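Local coordinates for protein N-acetylglucosaminidase (Paenibacillus barengoltzii, PDB 6INX) that is a family 18 glycoside hydrolase that probably hydrolyses beta-linked N-acetylglucosamine in glycans, as endo-beta-N-acetylglucosaminidases do, at residues M187-T199 / G233-P245. Numbering follows the deposited sequence.
Sequences MRGGFQTLTGHHT and GAAFYSRMWKDVP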
ATOM      1  N   MET A 187      10.187   2.655   2.713  1.00  9.67           N
ATOM      2  CA  MET A 187       8.737   2.555   2.877  1.00 11.39           C
ATOM      3  C   MET A 187       8.022   2.602   1.541  1.00 11.73           C
ATOM      4  O   MET A 187       6.889   2.107   1.429  1.00 12.22           O
ATOM      5  CB  MET A 187       8.209   3.651   3.803  1.00 12.52           C
ATOM      6  CG  MET A 187       8.606   3.417   5.270  1.00 10.05           C
ATOM      7  SD  MET A 187       7.883   4.561   6.458  1.00 11.51           S
ATOM      8  CE  MET A 187       8.792   6.060   6.049  1.00 12.58           C
ATOM      9  N   ARG A 188       8.668   3.208   0.552  1.00 10.72           N
ATOM     10  CA  ARG A 188       8.330   3.126  -0.858  1.00  9.79           C
ATOM     11  C   ARG A 188       9.626   2.764  -1.557  1.00 10.97           C
ATOM     12  O   ARG A 188      10.649   3.416  -1.337  1.00 11.29           O
ATOM     13  CB  ARG A 188       7.836   4.479  -1.363  1.00 10.32           C
ATOM     14  CG  ARG A 188       6.568   4.920  -0.652  1.00  9.92           C
ATOM     15  CD  ARG A 188       6.255   6.401  -0.884  1.00 11.58           C
ATOM     16  NE  ARG A 188       5.033   6.743  -0.166  1.00 10.71           N
ATOM     17  CZ  ARG A 188       4.935   6.908   1.153  1.00  9.81           C
ATOM     18  NH1 ARG A 188       6.002   6.771   1.935  1.00  9.18           N
ATOM     19  NH2 ARG A 188       3.757   7.175   1.705  1.00 11.03           N
ATOM     20  N   GLY A 189       9.597   1.710  -2.360  1.00 11.17           N
ATOM     21  CA  GLY A 189      10.828   1.205  -2.930  1.00 12.91           C
ATOM     22  C   GLY A 189      10.589   0.142  -3.981  1.00 11.49           C
ATOM     23  O   GLY A 189       9.890   0.390  -4.964  1.00 11.57           O
ATOM     24  N   GLY A 190      11.119  -1.060  -3.755  1.00 10.55           N
ATOM     25  CA  GLY A 190      11.200  -2.053  -4.816  1.00 11.73           C
ATOM     26  C   GLY A 190       9.889  -2.720  -5.193  1.00 12.30           C
ATOM     27  O   GLY A 190       9.866  -3.476  -6.172  1.00 12.84           O
ATOM     28  N   PHE A 191       8.810  -2.467  -4.461  1.00 11.19           N
ATOM     29  CA  PHE A 191       7.523  -3.070  -4.788  1.00 10.02           C
ATOM     30  C   PHE A 191       6.540  -2.107  -5.443  1.00  9.15           C
ATOM     31  O   PHE A 191       5.427  -2.523  -5.783  1.00 10.13           O
ATOM     32  CB  PHE A 191       6.881  -3.685  -3.540  1.00 10.84           C
ATOM     33  CG  PHE A 191       7.677  -4.821  -2.959  1.00 11.20           C
ATOM     34  CD1 PHE A 191       7.799  -6.006  -3.652  1.00 15.03           C
ATOM     35  CD2 PHE A 191       8.329  -4.686  -1.743  1.00 14.55           C
ATOM     36  CE1 PHE A 191       8.540  -7.063  -3.132  1.00 16.20           C
ATOM     37  CE2 PHE A 191       9.071  -5.740  -1.224  1.00 15.97           C
ATOM     38  CZ  PHE A 191       9.172  -6.924  -1.925  1.00 16.31           C
ATOM     39  N   GLN A 192       6.910  -0.844  -5.656  1.00  9.13           N
ATOM     40  CA  GLN A 192       5.975   0.097  -6.257  1.00  8.90           C
ATOM     41  C   GLN A 192       6.633   0.892  -7.377  1.00  9.76           C
ATOM     42  O   GLN A 192       7.812   1.250  -7.307  1.00 10.26           O
ATOM     43  CB  GLN A 192       5.325   1.024  -5.203  1.00  9.98           C
ATOM     44  CG  GLN A 192       6.284   1.986  -4.535  1.00  9.64           C
ATOM     45  CD  GLN A 192       5.584   2.821  -3.487  1.00 10.00           C
ATOM     46  OE1 GLN A 192       5.224   2.318  -2.417  1.00 12.38           O
ATOM     47  NE2 GLN A 192       5.355   4.102  -3.802  1.00 10.73           N
ATOM     48  N   THR A 193       5.830   1.187  -8.401  1.00  9.28           N
ATOM     49  CA  THR A 193       6.273   1.994  -9.526  1.00 10.18           C
ATOM     50  C   THR A 193       5.858   3.451  -9.392  1.00 10.47           C
ATOM     51  O   THR A 193       6.215   4.263 -10.251  1.00 12.91           O
ATOM     52  CB  THR A 193       5.719   1.437 -10.839  1.00 12.50           C
ATOM     53  OG1 THR A 193       4.294   1.370 -10.747  1.00 12.47           O
ATOM     54  CG2 THR A 193       6.263   0.046 -11.125  1.00 13.80           C
ATOM     55  N   LEU A 194       5.137   3.808  -8.331  1.00  9.18           N
ATOM     56  CA  LEU A 194       4.801   5.203  -8.069  1.00 10.00           C
ATOM     57  C   LEU A 194       5.911   5.834  -7.239  1.00 10.58           C
ATOM     58  O   LEU A 194       6.335   5.262  -6.231  1.00 10.98           O
ATOM     59  CB  LEU A 194       3.496   5.280  -7.278  1.00 10.39           C
ATOM     60  CG  LEU A 194       2.951   6.704  -7.204  1.00 10.90           C
ATOM     61  CD1 LEU A 194       2.413   7.136  -8.557  1.00 13.56           C
ATOM     62  CD2 LEU A 194       1.853   6.789  -6.146  1.00 14.15           C
ATOM     63  N   THR A 195       6.378   7.010  -7.655  1.00 10.74           N
ATOM     64  CA  THR A 195       7.405   7.677  -6.875  1.00 10.43           C
ATOM     65  C   THR A 195       6.826   8.220  -5.572  1.00 10.81           C
ATOM     66  O   THR A 195       5.619   8.472  -5.435  1.00 10.91           O
ATOM     67  CB  THR A 195       8.042   8.831  -7.652  1.00 10.01           C
ATOM     68  OG1 THR A 195       7.076   9.871  -7.874  1.00 10.31           O
ATOM     69  CG2 THR A 195       8.579   8.365  -8.996  1.00 12.38           C
ATOM     70  N   GLY A 196       7.711   8.384  -4.601  1.00  9.17           N
ATOM     71  CA  GLY A 196       7.339   8.992  -3.340  1.00  8.51           C
ATOM     72  C   GLY A 196       8.524   8.958  -2.398  1.00  9.86           C
ATOM     73  O   GLY A 196       9.620   8.551  -2.772  1.00 12.20           O
ATOM     74  N   HIS A 197       8.274   9.384  -1.169  1.00  9.74           N
ATOM     75  CA  HIS A 197       9.343   9.489  -0.184  1.00  9.42           C
ATOM     76  C   HIS A 197       9.552   8.145   0.498  1.00 10.84           C
ATOM     77  O   HIS A 197       8.599   7.555   1.010  1.00 10.72           O
ATOM     78  CB  HIS A 197       8.928  10.509   0.869  1.00  8.80           C
ATOM     79  CG  HIS A 197       8.641  11.868   0.312  1.00 10.79           C
ATOM     80  ND1 HIS A 197       9.572  12.585  -0.408  1.00 13.04           N
ATOM     81  CD2 HIS A 197       7.526  12.635   0.359  1.00 12.65           C
ATOM     82  CE1 HIS A 197       9.045  13.741  -0.776  1.00 10.18           C
ATOM     83  NE2 HIS A 197       7.804  13.797  -0.320  1.00 12.45           N
ATOM     84  N   HIS A 198      10.804   7.688   0.568  1.00  9.45           N
ATOM     85  CA  HIS A 198      11.050   6.373   1.154  1.00  9.74           C
ATOM     86  C   HIS A 198      11.223   6.409   2.663  1.00 10.85           C
ATOM     87  O   HIS A 198      11.099   5.366   3.315  1.00  9.97           O
ATOM     88  CB  HIS A 198      12.185   5.636   0.409  1.00 10.19           C
ATOM     89  CG  HIS A 198      13.560   5.841   0.976  1.00  8.75           C
ATOM     90  ND1 HIS A 198      14.145   4.946   1.845  1.00  9.70           N
ATOM     91  CD2 HIS A 198      14.507   6.771   0.702  1.00 10.02           C
ATOM     92  CE1 HIS A 198      15.373   5.344   2.127  1.00  8.59           C
ATOM     93  NE2 HIS A 198      15.617   6.451   1.448  1.00 11.58           N
ATOM     94  N   THR A 199      11.481   7.584   3.231  1.00 10.29           N
ATOM     95  CA  THR A 199      11.803   7.690   4.645  1.00 10.68           C
ATOM     96  C   THR A 199      11.180   8.961   5.234  1.00  9.85           C
ATOM     97  O   THR A 199      11.776   9.655   6.061  1.00 11.74           O
ATOM     98  CB  THR A 199      13.311   7.514   4.858  1.00 11.03           C
ATOM     99  OG1 THR A 199      13.615   7.393   6.252  1.00 11.38           O
ATOM    100  CG2 THR A 199      14.131   8.637   4.209  1.00 10.44           C
ATOM    101  N   GLY A 233      13.478   5.284  12.325  1.00 11.73           N
ATOM    102  CA  GLY A 233      14.561   5.039  11.382  1.00 11.61           C
ATOM    103  C   GLY A 233      14.882   6.219  10.487  1.00 10.91           C
ATOM    104  O   GLY A 233      13.976   6.909   9.995  1.00 10.98           O
ATOM    105  N   ALA A 234      16.181   6.415  10.251  1.00 12.79           N
ATOM    106  CA  ALA A 234      16.726   7.357   9.286  1.00 10.41           C
ATOM    107  C   ALA A 234      17.597   6.600   8.300  1.00 13.04           C
ATOM    108  O   ALA A 234      18.261   5.620   8.653  1.00 13.21           O
ATOM    109  CB  ALA A 234      17.591   8.433   9.964  1.00 14.26           C
ATOM    110  N   ALA A 235      17.606   7.066   7.061  1.00 11.70           N
ATOM    111  CA  ALA A 235      18.309   6.391   5.986  1.00 10.76           C
ATOM    112  C   ALA A 235      19.435   7.284   5.494  1.00 10.62           C
ATOM    113  O   ALA A 235      19.202   8.447   5.157  1.00 12.25           O
ATOM    114  CB  ALA A 235      17.358   6.081   4.831  1.00 11.89           C
ATOM    115  N   PHE A 236      20.644   6.731   5.434  1.00 12.02           N
ATOM    116  CA  PHE A 236      21.795   7.423   4.861  1.00  9.04           C
ATOM    117  C   PHE A 236      21.961   7.140   3.367  1.00 10.80           C
ATOM    118  O   PHE A 236      23.080   7.212   2.837  1.00 13.69           O
ATOM    119  CB  PHE A 236      23.075   7.050   5.623  1.00 11.64           C
ATOM    120  CG  PHE A 236      23.169   7.605   7.027  1.00 10.77           C
ATOM    121  CD1 PHE A 236      22.111   8.246   7.651  1.00 12.32           C
ATOM    122  CD2 PHE A 236      24.355   7.448   7.739  1.00 12.64           C
ATOM    123  CE1 PHE A 236      22.241   8.742   8.949  1.00 13.66           C
ATOM    124  CE2 PHE A 236      24.485   7.943   9.029  1.00 12.95           C
ATOM    125  CZ  PHE A 236      23.438   8.575   9.632  1.00 13.58           C
ATOM    126  N   TYR A 237      20.868   6.839   2.666  1.00 10.70           N
ATOM    127  CA  TYR A 237      20.915   6.464   1.254  1.00  9.54           C
ATOM    128  C   TYR A 237      19.547   6.768   0.658  1.00  9.65           C
ATOM    129  O   TYR A 237      18.577   7.030   1.379  1.00 11.20           O
ATOM    130  CB  TYR A 237      21.242   4.968   1.082  1.00 13.80           C
ATOM    131  CG  TYR A 237      20.107   4.137   1.621  1.00 12.54           C
ATOM    132  CD1 TYR A 237      20.014   3.871   2.975  1.00 13.40           C
ATOM    133  CD2 TYR A 237      19.076   3.696   0.787  1.00 12.23           C
ATOM    134  CE1 TYR A 237      18.946   3.168   3.503  1.00 11.16           C
ATOM    135  CE2 TYR A 237      18.010   2.985   1.302  1.00 11.76           C
ATOM    136  CZ  TYR A 237      17.952   2.732   2.657  1.00 12.30           C
ATOM    137  OH  TYR A 237      16.888   2.050   3.173  1.00 14.36           O
ATOM    138  N   SER A 238      19.466   6.674  -0.665  1.00 10.96           N
ATOM    139  CA  SER A 238      18.269   7.054  -1.400  1.00 11.12           C
ATOM    140  C   SER A 238      17.560   5.859  -2.028  1.00 12.12           C
ATOM    141  O   SER A 238      18.123   4.781  -2.209  1.00 11.86           O
ATOM    142  CB  SER A 238      18.616   8.065  -2.497  1.00 11.47           C
ATOM    143  OG  SER A 238      19.413   7.490  -3.522  1.00 12.26           O
ATOM    144  N   ARG A 239      16.297   6.091  -2.387  1.00 10.60           N
ATOM    145  CA  ARG A 239      15.556   5.242  -3.309  1.00 10.28           C
ATOM    146  C   ARG A 239      15.293   6.058  -4.566  1.00  9.31           C
ATOM    147  O   ARG A 239      15.142   7.280  -4.501  1.00 10.59           O
ATOM    148  CB  ARG A 239      14.218   4.800  -2.691  1.00 11.86           C
ATOM    149  CG  ARG A 239      14.337   3.643  -1.684  1.00 12.25           C
ATOM    150  CD  ARG A 239      14.493   2.315  -2.396  1.00 15.84           C
ATOM    151  NE  ARG A 239      14.840   1.243  -1.468  1.00 14.67           N
ATOM    152  CZ  ARG A 239      14.910  -0.037  -1.807  1.00 14.09           C
ATOM    153  NH1 ARG A 239      14.637  -0.426  -3.048  1.00 14.38           N
ATOM    154  NH2 ARG A 239      15.252  -0.934  -0.894  1.00 14.47           N
ATOM    155  N   MET A 240      15.276   5.391  -5.721  1.00 10.01           N
ATOM    156  CA  MET A 240      15.313   6.106  -6.990  1.00 12.25           C
ATOM    157  C   MET A 240      14.420   5.433  -8.018  1.00  9.43           C
ATOM    158  O   MET A 240      14.417   4.208  -8.141  1.00 11.74           O
ATOM    159  CB  MET A 240      16.755   6.139  -7.515  1.00 13.82           C
ATOM    160  CG  MET A 240      16.918   6.795  -8.875  1.00 11.48           C
ATOM    161  SD  MET A 240      18.665   6.924  -9.351  1.00 16.05           S
ATOM    162  CE  MET A 240      19.067   5.201  -9.586  1.00 18.90           C
ATOM    163  N   TRP A 241      13.652   6.244  -8.745  1.00  9.96           N
ATOM    164  CA  TRP A 241      12.831   5.765  -9.845  1.00 11.92           C
ATOM    165  C   TRP A 241      13.299   6.411 -11.145  1.00  9.96           C
ATOM    166  O   TRP A 241      13.672   7.592 -11.168  1.00 11.05           O
ATOM    167  CB  TRP A 241      11.355   6.129  -9.633  1.00 12.29           C
ATOM    168  CG  TRP A 241      10.628   5.357  -8.565  1.00 10.65           C
ATOM    169  CD1 TRP A 241       9.751   4.329  -8.759  1.00 11.07           C
ATOM    170  CD2 TRP A 241      10.686   5.578  -7.151  1.00 10.34           C
ATOM    171  NE1 TRP A 241       9.252   3.892  -7.548  1.00 10.30           N
ATOM    172  CE2 TRP A 241       9.808   4.646  -6.546  1.00 10.18           C
ATOM    173  CE3 TRP A 241      11.397   6.469  -6.336  1.00 11.21           C
ATOM    174  CZ2 TRP A 241       9.632   4.575  -5.164  1.00 11.54           C
ATOM    175  CZ3 TRP A 241      11.208   6.411  -4.966  1.00 11.47           C
ATOM    176  CH2 TRP A 241      10.336   5.464  -4.390  1.00 12.81           C
ATOM    177  N   LYS A 242      13.234   5.647 -12.233  1.00 11.64           N
ATOM    178  CA  LYS A 242      13.746   6.084 -13.521  1.00 13.25           C
ATOM    179  C   LYS A 242      12.623   6.330 -14.521  1.00 12.40           C
ATOM    180  O   LYS A 242      11.552   5.720 -14.447  1.00 12.55           O
ATOM    181  CB  LYS A 242      14.699   5.038 -14.093  1.00 12.56           C
ATOM    182  CG  LYS A 242      15.892   4.743 -13.180  1.00 13.71           C
ATOM    183  CD  LYS A 242      16.753   3.631 -13.758  1.00 14.56           C
ATOM    184  CE  LYS A 242      17.955   3.364 -12.859  1.00 16.46           C
ATOM    185  NZ  LYS A 242      18.814   2.252 -13.367  1.00 18.55           N
ATOM    186  N   ASP A 243      12.892   7.239 -15.463  1.00 13.35           N
ATOM    187  CA  ASP A 243      12.014   7.471 -16.610  1.00 13.91           C
ATOM    188  C   ASP A 243      10.610   7.882 -16.176  1.00 13.94           C
ATOM    189  O   ASP A 243       9.601   7.337 -16.631  1.00 15.96           O
ATOM    190  CB  ASP A 243      12.014   6.262 -17.541  1.00 13.99           C
ATOM    191  CG  ASP A 243      13.407   5.934 -18.040  1.00 16.33           C
ATOM    192  OD1 ASP A 243      14.084   6.862 -18.536  1.00 15.96           O
ATOM    193  OD2 ASP A 243      13.823   4.771 -17.906  1.00 18.39           O
ATOM    194  N   VAL A 244      10.554   8.871 -15.292  1.00 13.81           N
ATOM    195  CA  VAL A 244       9.265   9.328 -14.779  1.00 15.70           C
ATOM    196  C   VAL A 244       8.851  10.612 -15.489  1.00 15.38           C
ATOM    197  O   VAL A 244       9.710  11.431 -15.851  1.00 14.47           O
ATOM    198  CB  VAL A 244       9.258   9.471 -13.249  1.00 22.77           C
ATOM    199  CG1 VAL A 244       9.946   8.287 -12.589  1.00 19.89           C
ATOM    200  CG2 VAL A 244       9.911  10.727 -12.835  1.00 21.63           C
ATOM    201  N   PRO A 245       7.559  10.798 -15.744  1.00 13.81           N
ATOM    202  CA  PRO A 245       7.101  12.010 -16.430  1.00 14.74           C
ATOM    203  C   PRO A 245       7.496  13.274 -15.681  1.00 14.26           C
ATOM    204  O   PRO A 245       7.497  13.325 -14.447  1.00 14.12           O
ATOM    205  CB  PRO A 245       5.576  11.840 -16.450  1.00 17.15           C
ATOM    206  CG  PRO A 245       5.369  10.368 -16.379  1.00 16.85           C
ATOM    207  CD  PRO A 245       6.477   9.825 -15.533  1.00 16.33           C
TER
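A235 sets its CB 3.4 Å from CE1 of the H198 ring, at the end of strand 230-235 of the TIM barrel characteristic of family 18 glycoside hydrolases. From here the chain leaves the barrel for strand 237-241, part of an antiparallel sheet inserted in the barrel, and the loop 187-199, which follows barrel strand 179-183, packs along both. Y237 contributes its carbonyl: H198 NE2 donates to Y237 O in a somewhat bent bond of 3.0 Å, with the oxygen near the imidazole plane. The two rings meet obliquely, planes 42° apart, and Y237 OH is hydrogen-bonded to D186, which also forms a salt bridge with R239 NE. R239 lays its CG over one face of H198, 3.8 Å from the ring centroid, while T199 CG2 lies over the opposite face; H198 ND1 bonds to D186, so the imidazole is held at both nitrogens and packed on both faces. Bent at chi2 (-78°), the R239 chain carries CD past G189 CA and NH1 toward G190 N, close to the turn 189-192. Over the six-membered ring of W241 sits T195 CA, in a CH-pi contact (3.9 Å to its centroid), and T195 CG2 rests on W241 CB. R188 CB and the G196 carbonyl approach the far end of the indole; R188 O and G196 O are buried without a polar partner. At the pyrrole end, W241 NE1 donates to Q192 O at 3.0 Å; the oxygen lies near the indole plane, but the nitrogen stands 35° out of the carbonyl plane. Farther along, V244 CG1 meets the T195 methyl, CG2, at 3.8 Å.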